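Local coordinates for protein L-talarate/Galactarate Dehydratase (Salmonella typhimurium, PDB 2PP0) that dehydrates both L-talarate and galactarate to 5-keto-4-deoxy-D-glucarate with the help of magnesium, and also epimerises L-talarate to galactarate, at residues B[42-47]-B[170-174]; B[78-82]-B[328-333]. All coordinates share one frame; numbering follows the deposited sequence.

Contact 1: residues B[42-47]-B[170-174]; sequences TPVSDA and GFLHT
Val44 lays its CG1 methyl on one face of the Phe171 ring, 3.5 Å from the ring centroid and 18° off the normal, a CH-pi contact displaced toward the CD1-CE1 side. That branch stands anti to the backbone N (chi1 -180°), which directs it at the phenyl. The edge of the same ring lies near Ser45 O and Asp46 CB. His173 packs instead against backbone atoms of 43-45: the carbonyl oxygen of Pro43 sits over the centre of the imidazole, 3.4 Å from His173 CD2, while Ser45 N approaches the ring edge. His173 CG lies between its own backbone N and carbonyl carbon (chi1 60°), which turns the imidazole face to Pro43 O; separately, Ser45 OG touches His173 CB at 3.3 Å. One weak, bent hydrogen bond links the backbones, from Leu172 N to Ser45 O (3.3 Å). Beyond it, Leu172 CD1 packs 3.9 Å from Ala47 CB and lies closer still, 3.3 Å, to Ala47 N, at the first turn of helix 47-50. Residues 171-174 form a type I turn, from which Phe171, Leu172 and His173 all point their side chains toward 42-47. Asp46, a substrate-binding residue, caps helix 47-50 and forms a salt bridge with Lys48. Phe171 and Leu172 also touch Lys197, the proton acceptor on strand 194-197, and the turn leads into helix 176-188; at the other end, Thr42 bonds to Asp8 of the second subunit, while Val44 pairs by backbone with Leu57 of strand 57-69.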
loop_
_atom_site.group_PDB
_atom_site.type_symbol
_atom_site.label_atom_id
_atom_site.label_comp_id
_atom_site.label_asym_id
_atom_site.label_seq_id
_atom_site.Cartn_x
_atom_site.Cartn_y
_atom_site.Cartn_z
ATOM N N THR B 42 -30.800 23.535 -9.051
ATOM C CA THR B 42 -31.577 23.484 -7.818
ATOM C C THR B 42 -30.613 23.662 -6.646
ATOM O O THR B 42 -29.889 22.732 -6.290
ATOM C CB THR B 42 -32.303 22.133 -7.660
ATOM O OG1 THR B 42 -33.255 21.972 -8.718
ATOM C CG2 THR B 42 -33.022 22.067 -6.323
ATOM N N PRO B 43 -30.587 24.866 -6.040
ATOM C CA PRO B 43 -29.702 25.155 -4.905
ATOM C C PRO B 43 -29.768 24.057 -3.850
ATOM O O PRO B 43 -30.851 23.646 -3.432
ATOM C CB PRO B 43 -30.228 26.488 -4.388
ATOM C CG PRO B 43 -30.696 27.161 -5.657
ATOM C CD PRO B 43 -31.431 26.034 -6.353
ATOM N N VAL B 44 -28.601 23.588 -3.430
ATOM C CA VAL B 44 -28.515 22.524 -2.439
ATOM C C VAL B 44 -28.088 23.043 -1.074
ATOM O O VAL B 44 -27.122 23.801 -0.956
ATOM C CB VAL B 44 -27.505 21.448 -2.879
ATOM C CG1 VAL B 44 -27.432 20.353 -1.835
ATOM C CG2 VAL B 44 -27.907 20.884 -4.236
ATOM N N SER B 45 -28.804 22.622 -0.038
ATOM C CA SER B 45 -28.469 23.046 1.307
ATOM C C SER B 45 -28.700 21.949 2.337
ATOM O O SER B 45 -29.748 21.297 2.350
ATOM C CB SER B 45 -29.267 24.306 1.679
ATOM O OG SER B 45 -30.660 24.063 1.684
ATOM N N ASP B 46 -27.693 21.727 3.177
ATOM C CA ASP B 46 -27.777 20.743 4.249
ATOM C C ASP B 46 -27.916 21.539 5.548
ATOM O O ASP B 46 -28.260 22.723 5.515
ATOM C CB ASP B 46 -26.517 19.859 4.294
ATOM C CG ASP B 46 -25.221 20.662 4.226
ATOM O OD1 ASP B 46 -25.136 21.751 4.829
ATOM O OD2 ASP B 46 -24.268 20.191 3.573
ATOM N N ALA B 47 -27.641 20.909 6.686
ATOM C CA ALA B 47 -27.759 21.602 7.966
ATOM C C ALA B 47 -26.829 22.812 8.098
ATOM O O ALA B 47 -27.107 23.732 8.871
ATOM C CB ALA B 47 -27.510 20.628 9.111
ATOM N N GLY B 170 -32.021 13.366 -0.379
ATOM C CA GLY B 170 -32.353 13.500 1.029
ATOM C C GLY B 170 -31.902 14.792 1.685
ATOM O O GLY B 170 -31.719 14.831 2.902
ATOM N N PHE B 171 -31.731 15.847 0.892
ATOM C CA PHE B 171 -31.287 17.144 1.411
ATOM C C PHE B 171 -32.383 17.951 2.111
ATOM O O PHE B 171 -33.577 17.726 1.892
ATOM C CB PHE B 171 -30.658 17.960 0.278
ATOM C CG PHE B 171 -29.215 17.612 0.009
ATOM C CD1 PHE B 171 -28.192 18.247 0.708
ATOM C CD2 PHE B 171 -28.877 16.650 -0.944
ATOM C CE1 PHE B 171 -26.847 17.936 0.460
ATOM C CE2 PHE B 171 -27.537 16.327 -1.200
ATOM C CZ PHE B 171 -26.521 16.973 -0.496
ATOM N N LEU B 172 -31.956 18.900 2.950
ATOM C CA LEU B 172 -32.863 19.737 3.743
ATOM C C LEU B 172 -33.690 20.818 3.042
ATOM O O LEU B 172 -34.594 21.393 3.648
ATOM C CB LEU B 172 -32.089 20.372 4.904
ATOM C CG LEU B 172 -31.826 19.442 6.093
ATOM C CD1 LEU B 172 -30.811 20.071 7.029
ATOM C CD2 LEU B 172 -33.141 19.153 6.818
ATOM N N HIS B 173 -33.389 21.109 1.783
ATOM C CA HIS B 173 -34.155 22.116 1.053
ATOM C C HIS B 173 -35.311 21.417 0.337
ATOM O O HIS B 173 -36.136 22.054 -0.320
ATOM C CB HIS B 173 -33.259 22.815 0.032
ATOM C CG HIS B 173 -32.666 21.886 -0.982
ATOM N ND1 HIS B 173 -33.380 21.405 -2.060
ATOM C CD2 HIS B 173 -31.439 21.319 -1.060
ATOM C CE1 HIS B 173 -32.617 20.582 -2.757
ATOM N NE2 HIS B 173 -31.435 20.511 -2.171
ATOM N N THR B 174 -35.362 20.096 0.484
ATOM C CA THR B 174 -36.385 19.273 -0.149
ATOM C C THR B 174 -37.549 18.963 0.797
ATOM O O THR B 174 -37.356 18.366 1.858
ATOM C CB THR B 174 -35.767 17.937 -0.636
ATOM O OG1 THR B 174 -34.660 18.214 -1.506
ATOM C CG2 THR B 174 -36.797 17.104 -1.384
#

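Contact 2: residues B[78-82]-B[328-333]; sequences FSYSK and HFAMEV. With GOL (glycerol), chain E.
Lys82 reaches over one face of the Phe329 ring with its ammonium group, NZ lying 3.5 Å from the ring centroid and only 10° off the normal, a cation-pi contact that CE extends as a CH-pi contact. Beyond CG the lysine chain is fully extended, which carries NZ across to the ring. The edge of Phe329 in turn points at the face of Tyr80, with centroids 5.0 Å apart and planes at 68°; the closest carbons are Tyr80 CE2 and Phe329 CD2, 3.7 Å apart. One glycerol oxygen, O1, bridges the two segments, taking a hydrogen bond from Lys82 NZ and pairing with His328 NE2 at 2.9 Å. Lys82 binds substrate and His328 is a proton donor/acceptor, so the glycerol, probably from the crystallisation liquor, occupies part of the active site, where the N-terminal capping domain meets the C-terminal barrel of the enolase superfamily. Tyr80 OH lies in the plane of the imidazole at its edge, 3.3 Å from His328 CE1. Farther from the glycerol, Phe78 packs on Ala330 and Val333, Phe78 CE2 lying 4.2 Å from Val333 CG2, at the start of helix 331-339. In the second shell, Asp301 OD2 bonds both Tyr80 OH and His328 ND1, consistent with its assigned role of raising the basicity of the histidine. Phe350 adds another cation-pi contact to Lys82 and an edge-to-face contact to Phe329, while Glu348 accepts a bond from Phe329 N.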
loop_
_atom_site.group_PDB
_atom_site.type_symbol
_atom_site.label_atom_id
_atom_site.label_comp_id
_atom_site.label_asym_id
_atom_site.label_seq_id
_atom_site.Cartn_x
_atom_site.Cartn_y
_atom_site.Cartn_z
ATOM N N PHE B 78 -9.118 14.145 -11.148
ATOM C CA PHE B 78 -9.686 15.432 -10.774
ATOM C C PHE B 78 -9.886 15.598 -9.277
ATOM O O PHE B 78 -9.858 14.628 -8.517
ATOM C CB PHE B 78 -11.039 15.622 -11.470
ATOM C CG PHE B 78 -12.128 14.721 -10.941
ATOM C CD1 PHE B 78 -12.883 15.095 -9.831
ATOM C CD2 PHE B 78 -12.374 13.482 -11.533
ATOM C CE1 PHE B 78 -13.869 14.247 -9.314
ATOM C CE2 PHE B 78 -13.355 12.625 -11.026
ATOM C CZ PHE B 78 -14.105 13.006 -9.915
ATOM N N SER B 79 -10.077 16.849 -8.871
ATOM C CA SER B 79 -10.366 17.192 -7.484
ATOM C C SER B 79 -11.521 18.181 -7.608
ATOM O O SER B 79 -11.943 18.511 -8.723
ATOM C CB SER B 79 -9.154 17.824 -6.777
ATOM O OG SER B 79 -8.774 19.059 -7.348
ATOM N N TYR B 80 -12.054 18.651 -6.491
ATOM C CA TYR B 80 -13.182 19.561 -6.577
ATOM C C TYR B 80 -13.240 20.458 -5.360
ATOM O O TYR B 80 -12.473 20.299 -4.416
ATOM C CB TYR B 80 -14.479 18.758 -6.639
ATOM C CG TYR B 80 -14.852 18.159 -5.296
ATOM C CD1 TYR B 80 -15.693 18.842 -4.412
ATOM C CD2 TYR B 80 -14.299 16.952 -4.872
ATOM C CE1 TYR B 80 -15.969 18.338 -3.141
ATOM C CE2 TYR B 80 -14.569 16.441 -3.604
ATOM C CZ TYR B 80 -15.403 17.139 -2.744
ATOM O OH TYR B 80 -15.660 16.641 -1.482
ATOM N N SER B 81 -14.170 21.400 -5.397
ATOM C CA SER B 81 -14.387 22.292 -4.273
ATOM C C SER B 81 -15.846 22.693 -4.281
ATOM O O SER B 81 -16.393 23.054 -5.323
ATOM C CB SER B 81 -13.508 23.540 -4.371
ATOM O OG SER B 81 -13.711 24.366 -3.231
ATOM N N LYS B 82 -16.492 22.577 -3.128
ATOM C CA LYS B 82 -17.880 22.982 -3.004
ATOM C C LYS B 82 -17.796 24.280 -2.216
ATOM O O LYS B 82 -17.522 24.277 -1.019
ATOM C CB LYS B 82 -18.694 21.908 -2.276
ATOM C CG LYS B 82 -18.869 20.666 -3.143
ATOM C CD LYS B 82 -19.730 19.591 -2.521
ATOM C CE LYS B 82 -19.760 18.378 -3.461
ATOM N NZ LYS B 82 -20.660 17.281 -3.011
ATOM N N HIS B 328 -16.543 9.557 0.817
ATOM C CA HIS B 328 -17.488 10.624 0.530
ATOM C C HIS B 328 -17.430 11.125 -0.908
ATOM O O HIS B 328 -16.349 11.388 -1.440
ATOM C CB HIS B 328 -17.248 11.793 1.491
ATOM C CG HIS B 328 -17.897 13.071 1.062
ATOM N ND1 HIS B 328 -17.242 14.021 0.308
ATOM C CD2 HIS B 328 -19.150 13.542 1.255
ATOM C CE1 HIS B 328 -18.065 15.024 0.056
ATOM N NE2 HIS B 328 -19.229 14.758 0.618
ATOM N N PHE B 329 -18.600 11.237 -1.534
ATOM C CA PHE B 329 -18.697 11.770 -2.892
ATOM C C PHE B 329 -17.839 10.998 -3.896
ATOM O O PHE B 329 -17.553 9.815 -3.705
ATOM C CB PHE B 329 -18.278 13.251 -2.846
ATOM C CG PHE B 329 -18.696 14.068 -4.045
ATOM C CD1 PHE B 329 -19.997 14.012 -4.535
ATOM C CD2 PHE B 329 -17.800 14.960 -4.631
ATOM C CE1 PHE B 329 -20.401 14.841 -5.590
ATOM C CE2 PHE B 329 -18.190 15.790 -5.680
ATOM C CZ PHE B 329 -19.495 15.732 -6.161
ATOM N N ALA B 330 -17.460 11.685 -4.971
ATOM C CA ALA B 330 -16.629 11.152 -6.051
ATOM C C ALA B 330 -16.667 9.630 -6.232
ATOM O O ALA B 330 -15.624 8.975 -6.190
ATOM C CB ALA B 330 -15.188 11.616 -5.853
ATOM N N MET B 331 -17.858 9.073 -6.454
ATOM C CA MET B 331 -17.983 7.628 -6.633
ATOM C C MET B 331 -17.174 7.129 -7.829
ATOM O O MET B 331 -16.774 5.961 -7.875
ATOM C CB MET B 331 -19.464 7.217 -6.771
ATOM C CG MET B 331 -20.254 7.932 -7.863
ATOM S SD MET B 331 -22.003 7.430 -7.923
ATOM C CE MET B 331 -22.406 7.938 -9.596
ATOM N N GLU B 332 -16.913 8.022 -8.779
ATOM C CA GLU B 332 -16.146 7.672 -9.972
ATOM C C GLU B 332 -14.742 7.218 -9.583
ATOM O O GLU B 332 -14.106 6.435 -10.293
ATOM C CB GLU B 332 -16.065 8.871 -10.925
ATOM C CG GLU B 332 -17.407 9.302 -11.552
ATOM C CD GLU B 332 -18.387 9.921 -10.558
ATOM O OE1 GLU B 332 -17.960 10.355 -9.463
ATOM O OE2 GLU B 332 -19.594 9.993 -10.881
ATOM N N VAL B 333 -14.262 7.716 -8.448
ATOM C CA VAL B 333 -12.946 7.340 -7.950
ATOM C C VAL B 333 -13.068 6.377 -6.771
ATOM O O VAL B 333 -12.363 5.368 -6.703
ATOM C CB VAL B 333 -12.144 8.574 -7.480
ATOM C CG1 VAL B 333 -10.828 8.130 -6.873
ATOM C CG2 VAL B 333 -11.902 9.524 -8.657
HETATM C C1 GOL E . -21.563 17.798 0.284
HETATM O O1 GOL E . -20.802 16.892 -0.510
HETATM C C2 GOL E . -22.463 17.015 1.238
HETATM O O2 GOL E . -21.680 16.463 2.307
HETATM C C3 GOL E . -23.538 17.949 1.790
HETATM O O3 GOL E . -24.001 17.485 3.061
#

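Both contacts line the same active site, their nearest atoms about 6 Å apart, and one glycerol molecule spans them through Asp46 on one side and Lys82 and His328 on the other. Contact 2 is buried near the centre of the chain; contact 1 lies farther out, is partly buried and borders the second subunit. Each joins an N-terminal segment to one following a later strand: the loop after 161-166 in contact 1, the loop after 324-325 and the start of helix 331-339 in contact 2. Strand 57-69 flanks both 42-47 and 78-82. Contact 1 relies mainly on aliphatic and backbone groups against rings, with one weak backbone hydrogen bond, whereas contact 2 combines aromatic rings with a lysine ammonium and the active-site histidine.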